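Long-range contact in L-aspartate semialdehyde sulfurtransferase (Methanocaldococcus jannaschii, PDB 3KPB), which probably makes homocysteine from aspartate semialdehyde and sulfide, and through its C-terminal CBS domain pair, the part crystallised, binds S-adenosylmethionine and S-methyl-5'-thioadenosine: residues A[81-95]-A[107-119]. Sequence-based numbering, arbitrary orientation. Where two conformers were deposited one is given.
Sequences VDHVAIKMSKYNISG and GIVTSEDISRLFG. With SAM (S-adenosylmethionine), chain E.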
loop_
_atom_site.group_PDB
_atom_site.type_symbol
_atom_site.label_atom_id
_atom_site.label_comp_id
_atom_site.label_asym_id
_atom_site.label_seq_id
_atom_site.Cartn_x
_atom_site.Cartn_y
_atom_site.Cartn_z
ATOM N N VAL A 81 -15.255 18.156 4.498
ATOM C CA VAL A 81 -14.272 17.130 4.906
ATOM C C VAL A 81 -14.879 15.825 5.451
ATOM O O VAL A 81 -14.388 14.734 5.147
ATOM C CB VAL A 81 -13.257 17.725 5.931
ATOM C CG1 VAL A 81 -12.443 16.636 6.619
ATOM C CG2 VAL A 81 -12.334 18.724 5.246
ATOM N N ASP A 82 -15.939 15.943 6.248
ATOM C CA ASP A 82 -16.608 14.770 6.819
ATOM C C ASP A 82 -17.115 13.809 5.741
ATOM O O ASP A 82 -17.039 12.588 5.907
ATOM C CB ASP A 82 -17.776 15.211 7.704
ATOM C CG ASP A 82 -17.724 14.590 9.087
ATOM O OD1 ASP A 82 -17.322 13.411 9.214
ATOM O OD2 ASP A 82 -18.087 15.291 10.057
ATOM N N HIS A 83 -17.640 14.372 4.650
ATOM C CA HIS A 83 -18.162 13.591 3.526
ATOM C C HIS A 83 -17.017 12.797 2.871
ATOM O O HIS A 83 -17.205 11.651 2.450
ATOM C CB HIS A 83 -18.867 14.503 2.501
ATOM C CG HIS A 83 -20.159 15.109 2.984
ATOM N ND1 HIS A 83 -20.226 15.985 4.046
ATOM C CD2 HIS A 83 -21.427 14.992 2.518
ATOM C CE1 HIS A 83 -21.480 16.365 4.227
ATOM N NE2 HIS A 83 -22.229 15.776 3.314
ATOM N N VAL A 84 -15.838 13.420 2.808
ATOM C CA VAL A 84 -14.628 12.804 2.255
ATOM C C VAL A 84 -14.154 11.653 3.136
ATOM O O VAL A 84 -13.849 10.572 2.629
ATOM C CB VAL A 84 -13.488 13.836 2.065
ATOM C CG1 VAL A 84 -12.231 13.176 1.498
ATOM C CG2 VAL A 84 -13.945 14.971 1.170
ATOM N N ALA A 85 -14.104 11.887 4.446
ATOM C CA ALA A 85 -13.819 10.820 5.408
ATOM C C ALA A 85 -14.754 9.621 5.225
ATOM O O ALA A 85 -14.297 8.474 5.202
ATOM C CB ALA A 85 -13.896 11.354 6.837
ATOM N N ILE A 86 -16.053 9.884 5.082
ATOM C CA ILE A 86 -17.020 8.800 4.884
ATOM C C ILE A 86 -16.786 8.052 3.564
ATOM O O ILE A 86 -16.837 6.819 3.534
ATOM C CB ILE A 86 -18.485 9.286 5.032
ATOM C CG1 ILE A 86 -18.756 9.671 6.492
ATOM C CG2 ILE A 86 -19.480 8.205 4.569
ATOM C CD1 ILE A 86 -19.822 10.744 6.677
ATOM N N LYS A 87 -16.512 8.801 2.494
ATOM C CA LYS A 87 -16.151 8.229 1.189
ATOM C C LYS A 87 -14.990 7.263 1.321
ATOM O O LYS A 87 -14.991 6.183 0.723
ATOM C CB LYS A 87 -15.713 9.328 0.223
ATOM C CG LYS A 87 -16.753 9.786 -0.762
ATOM C CD LYS A 87 -16.177 10.878 -1.641
ATOM C CE LYS A 87 -17.249 11.481 -2.519
ATOM N NZ LYS A 87 -16.865 12.834 -3.007
ATOM N N MET A 88 -13.992 7.665 2.098
ATOM C CA MET A 88 -12.795 6.862 2.231
ATOM C C MET A 88 -13.031 5.586 3.046
ATOM O O MET A 88 -12.483 4.539 2.700
ATOM C CB MET A 88 -11.622 7.701 2.743
ATOM C CG MET A 88 -11.198 8.784 1.741
ATOM S SD MET A 88 -9.612 9.574 2.080
ATOM C CE MET A 88 -9.888 10.168 3.759
ATOM N N SER A 89 -13.861 5.653 4.090
ATOM C CA SER A 89 -14.260 4.428 4.803
ATOM C C SER A 89 -15.143 3.511 3.941
ATOM O O SER A 89 -14.984 2.286 3.969
ATOM C CB SER A 89 -14.932 4.737 6.151
ATOM O OG SER A 89 -15.795 5.866 6.062
ATOM N N LYS A 90 -16.051 4.111 3.172
ATOM C CA LYS A 90 -16.989 3.354 2.340
ATOM C C LYS A 90 -16.295 2.549 1.241
ATOM O O LYS A 90 -16.634 1.387 1.014
ATOM C CB LYS A 90 -18.046 4.276 1.717
ATOM C CG LYS A 90 -19.164 3.526 0.995
ATOM C CD LYS A 90 -20.025 4.447 0.150
ATOM C CE LYS A 90 -21.127 3.662 -0.560
ATOM N NZ LYS A 90 -22.019 4.544 -1.362
ATOM N N TYR A 91 -15.329 3.169 0.568
ATOM C CA TYR A 91 -14.617 2.520 -0.531
ATOM C C TYR A 91 -13.302 1.892 -0.095
ATOM O O TYR A 91 -12.598 1.283 -0.909
ATOM C CB TYR A 91 -14.380 3.515 -1.663
ATOM C CG TYR A 91 -15.657 3.926 -2.342
ATOM C CD1 TYR A 91 -16.283 3.077 -3.255
ATOM C CD2 TYR A 91 -16.250 5.157 -2.068
ATOM C CE1 TYR A 91 -17.464 3.444 -3.880
ATOM C CE2 TYR A 91 -17.433 5.536 -2.689
ATOM C CZ TYR A 91 -18.034 4.674 -3.593
ATOM O OH TYR A 91 -19.204 5.044 -4.211
ATOM N N ASN A 92 -12.988 2.036 1.192
ATOM C CA ASN A 92 -11.743 1.529 1.774
ATOM C C ASN A 92 -10.526 2.032 0.987
ATOM O O ASN A 92 -9.663 1.258 0.558
ATOM C CB ASN A 92 -11.783 -0.004 1.897
ATOM C CG ASN A 92 -10.552 -0.577 2.589
ATOM O OD1 ASN A 92 -10.072 -0.044 3.591
ATOM N ND2 ASN A 92 -10.040 -1.680 2.052
ATOM N N ILE A 93 -10.495 3.344 0.787
ATOM C CA ILE A 93 -9.370 4.023 0.153
ATOM C C ILE A 93 -8.754 5.008 1.143
ATOM O O ILE A 93 -9.372 5.351 2.155
ATOM C CB ILE A 93 -9.790 4.754 -1.144
ATOM C CG1 ILE A 93 -10.933 5.737 -0.857
ATOM C CG2 ILE A 93 -10.161 3.744 -2.235
ATOM C CD1 ILE A 93 -11.366 6.555 -2.047
ATOM N N SER A 94 -7.541 5.462 0.847
ATOM C CA SER A 94 -6.794 6.305 1.775
ATOM C C SER A 94 -6.350 7.631 1.158
ATOM O O SER A 94 -5.649 8.409 1.804
ATOM C CB SER A 94 -5.582 5.538 2.310
ATOM O OG SER A 94 -4.794 5.027 1.247
ATOM N N GLY A 95 -6.738 7.879 -0.091
ATOM C CA GLY A 95 -6.430 9.146 -0.760
ATOM C C GLY A 95 -7.432 9.443 -1.857
ATOM O O GLY A 95 -7.801 8.550 -2.618
ATOM N N GLY A 107 -5.598 19.281 -5.872
ATOM C CA GLY A 107 -4.827 18.719 -4.771
ATOM C C GLY A 107 -5.212 17.283 -4.493
ATOM O O GLY A 107 -5.883 16.640 -5.306
ATOM N N ILE A 108 -4.776 16.782 -3.342
ATOM C CA ILE A 108 -5.159 15.455 -2.883
ATOM C C ILE A 108 -5.314 15.461 -1.366
ATOM O O ILE A 108 -4.576 16.151 -0.654
ATOM C CB ILE A 108 -4.166 14.357 -3.354
ATOM C CG1 ILE A 108 -4.676 12.965 -2.963
ATOM C CG2 ILE A 108 -2.758 14.610 -2.800
ATOM C CD1 ILE A 108 -4.256 11.868 -3.907
ATOM N N VAL A 109 -6.301 14.706 -0.893
ATOM C CA VAL A 109 -6.565 14.539 0.531
ATOM C C VAL A 109 -6.343 13.080 0.933
ATOM O O VAL A 109 -6.890 12.168 0.313
ATOM C CB VAL A 109 -8.007 14.987 0.891
ATOM C CG1 VAL A 109 -8.369 14.592 2.314
ATOM C CG2 VAL A 109 -8.148 16.492 0.721
ATOM N N THR A 110 -5.542 12.869 1.972
ATOM C CA THR A 110 -5.291 11.526 2.476
ATOM C C THR A 110 -5.975 11.281 3.823
ATOM O O THR A 110 -6.428 12.221 4.484
ATOM C CB THR A 110 -3.775 11.223 2.581
ATOM O OG1 THR A 110 -3.200 11.987 3.647
ATOM C CG2 THR A 110 -3.058 11.558 1.271
ATOM N N SER A 111 -6.035 10.006 4.206
ATOM C CA SER A 111 -6.595 9.564 5.484
ATOM C C SER A 111 -5.681 9.917 6.655
ATOM O O SER A 111 -6.076 9.776 7.814
ATOM C CB SER A 111 -6.847 8.054 5.458
ATOM O OG SER A 111 -5.640 7.336 5.256
ATOM N N GLU A 112 -4.458 10.348 6.346
ATOM C CA GLU A 112 -3.555 10.884 7.360
ATOM C C GLU A 112 -3.822 12.374 7.512
ATOM O O GLU A 112 -3.794 12.901 8.626
ATOM C CB GLU A 112 -2.087 10.636 6.999
ATOM C CG GLU A 112 -1.647 9.177 7.097
ATOM C CD GLU A 112 -1.714 8.433 5.769
ATOM O OE1 GLU A 112 -0.859 7.546 5.552
ATOM O OE2 GLU A 112 -2.609 8.726 4.944
ATOM N N ASP A 113 -4.088 13.043 6.387
ATOM C CA ASP A 113 -4.490 14.451 6.393
ATOM C C ASP A 113 -5.747 14.611 7.256
ATOM O O ASP A 113 -5.855 15.557 8.043
ATOM C CB ASP A 113 -4.757 14.963 4.966
ATOM C CG ASP A 113 -3.492 15.076 4.114
ATOM O OD1 ASP A 113 -2.376 15.188 4.669
ATOM O OD2 ASP A 113 -3.625 15.063 2.871
ATOM N N ILE A 114 -6.674 13.659 7.112
ATOM C CA ILE A 114 -7.919 13.589 7.895
ATOM C C ILE A 114 -7.681 13.188 9.362
ATOM O O ILE A 114 -8.240 13.811 10.274
ATOM C CB ILE A 114 -8.967 12.626 7.225
ATOM C CG1 ILE A 114 -9.486 13.176 5.881
ATOM C CG2 ILE A 114 -10.125 12.303 8.175
ATOM C CD1 ILE A 114 -9.563 14.728 5.795
ATOM N N SER A 115 -6.865 12.149 9.573
ATOM C CA SER A 115 -6.476 11.693 10.913
ATOM C C SER A 115 -6.080 12.859 11.815
ATOM O O SER A 115 -6.321 12.837 13.024
ATOM C CB SER A 115 -5.310 10.702 10.815
ATOM O OG SER A 115 -5.002 10.160 12.124
ATOM N N ARG A 116 -5.453 13.869 11.214
ATOM C CA ARG A 116 -5.049 15.067 11.937
ATOM C C ARG A 116 -6.252 15.888 12.369
ATOM O O ARG A 116 -6.347 16.299 13.528
ATOM C CB ARG A 116 -4.144 15.931 11.073
ATOM C CG ARG A 116 -2.677 15.650 11.248
ATOM C CD ARG A 116 -1.868 16.765 10.623
ATOM N NE ARG A 116 -1.618 16.528 9.202
ATOM C CZ ARG A 116 -2.371 16.979 8.199
ATOM N NH1 ARG A 116 -3.458 17.716 8.429
ATOM N NH2 ARG A 116 -2.028 16.689 6.951
ATOM N N LEU A 117 -7.167 16.114 11.428
ATOM C CA LEU A 117 -8.341 16.959 11.658
ATOM C C LEU A 117 -9.360 16.378 12.652
ATOM O O LEU A 117 -10.253 17.095 13.111
ATOM C CB LEU A 117 -9.012 17.327 10.329
ATOM C CG LEU A 117 -8.243 18.278 9.401
ATOM C CD1 LEU A 117 -9.011 18.467 8.106
ATOM C CD2 LEU A 117 -7.967 19.633 10.061
ATOM N N PHE A 118 -9.223 15.094 12.982
ATOM C CA PHE A 118 -10.071 14.466 14.003
ATOM C C PHE A 118 -9.340 14.259 15.344
ATOM O O PHE A 118 -9.982 14.100 16.387
ATOM C CB PHE A 118 -10.693 13.151 13.492
ATOM C CG PHE A 118 -11.672 13.329 12.343
ATOM C CD1 PHE A 118 -12.304 14.554 12.115
ATOM C CD2 PHE A 118 -11.985 12.255 11.509
ATOM C CE1 PHE A 118 -13.208 14.714 11.061
ATOM C CE2 PHE A 118 -12.893 12.405 10.455
ATOM C CZ PHE A 118 -13.504 13.638 10.231
ATOM N N GLY A 119 -8.007 14.274 15.307
ATOM C CA GLY A 119 -7.185 14.113 16.508
ATOM C C GLY A 119 -5.918 14.948 16.474
ATOM O O GLY A 119 -4.815 14.429 16.654
HETATM N N SAM E . -5.796 2.257 -0.154
HETATM C CA SAM E . -5.572 1.055 -0.972
HETATM C C SAM E . -4.618 1.384 -2.124
HETATM O O SAM E . -3.650 2.131 -1.959
HETATM O OXT SAM E . -4.787 0.905 -3.249
HETATM C CB SAM E . -6.908 0.566 -1.537
HETATM C CG SAM E . -6.934 -0.960 -1.648
HETATM S SD SAM E . -7.312 -1.545 -3.339
HETATM C CE SAM E . -6.794 -3.241 -3.201
HETATM C "C5'" SAM E . -6.040 -0.915 -4.493
HETATM C "C4'" SAM E . -6.634 -0.071 -5.619
HETATM O "O4'" SAM E . -7.311 1.072 -5.076
HETATM C "C3'" SAM E . -5.489 0.509 -6.443
HETATM O "O3'" SAM E . -5.402 -0.227 -7.661
HETATM C "C2'" SAM E . -5.917 1.946 -6.732
HETATM O "O2'" SAM E . -5.942 2.154 -8.148
HETATM C "C1'" SAM E . -7.335 2.014 -6.157
HETATM N N9 SAM E . -7.568 3.373 -5.623
HETATM C C8 SAM E . -6.859 3.977 -4.667
HETATM N N7 SAM E . -7.357 5.197 -4.453
HETATM C C5 SAM E . -8.389 5.367 -5.276
HETATM C C6 SAM E . -9.277 6.410 -5.507
HETATM N N6 SAM E . -9.198 7.546 -4.820
HETATM N N1 SAM E . -10.230 6.255 -6.438
HETATM C C2 SAM E . -10.327 5.132 -7.132
HETATM N N3 SAM E . -9.495 4.120 -6.937
HETATM C C4 SAM E . -8.520 4.211 -6.022
#
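Ile114 is the bump that helix 111-118 pushes against helix 81-91, and its CG1, CG2 and CD1 each meet a different residue there. Ile114 CD1 reaches Val81 CG1 at 3.6 Å, the two side chains lying alongside and pointing opposite ways, Ile114 CG2 rests against the methyl of Ala85, and Ile114 CG1 meets Met88 CE at 3.7 Å. The thioether of Met88, bent at its last torsion (chi3 -56°), brings this methyl into the hollow between Ile114 and the backbone of Ser111, 3.8 Å from Ser111 CA. Toward the C-terminal end of helix 111-118 the poorly ordered Phe118 turns its ring edge to Ala85, whose CB is 3.9 Å from Phe118 CE2.

Where strand 95-99 begins, Ser111 N donates to Ser94 O (2.9 Å), approaching from above the carbonyl plane, while Gly95 and Thr110 form an antiparallel non-hydrogen-bonded pair. Thr110 and Asp113 make a capping box that starts helix 111-118. This junction lies between residues of two ligand sites: Gly95 O accepts from N6 of S-adenosylmethionine at 2.8 Å, and residues 110-113 belong to the S-methyl-5'-thioadenosine site.

The two helices run at 128° to each other in the second CBS motif. Val96 of strand 95-99 touches Val84 and Met88, and helix 3-6 packs on the contact, with Val3 against Val84 and Val109 and Ile6 against Val81 and Leu117.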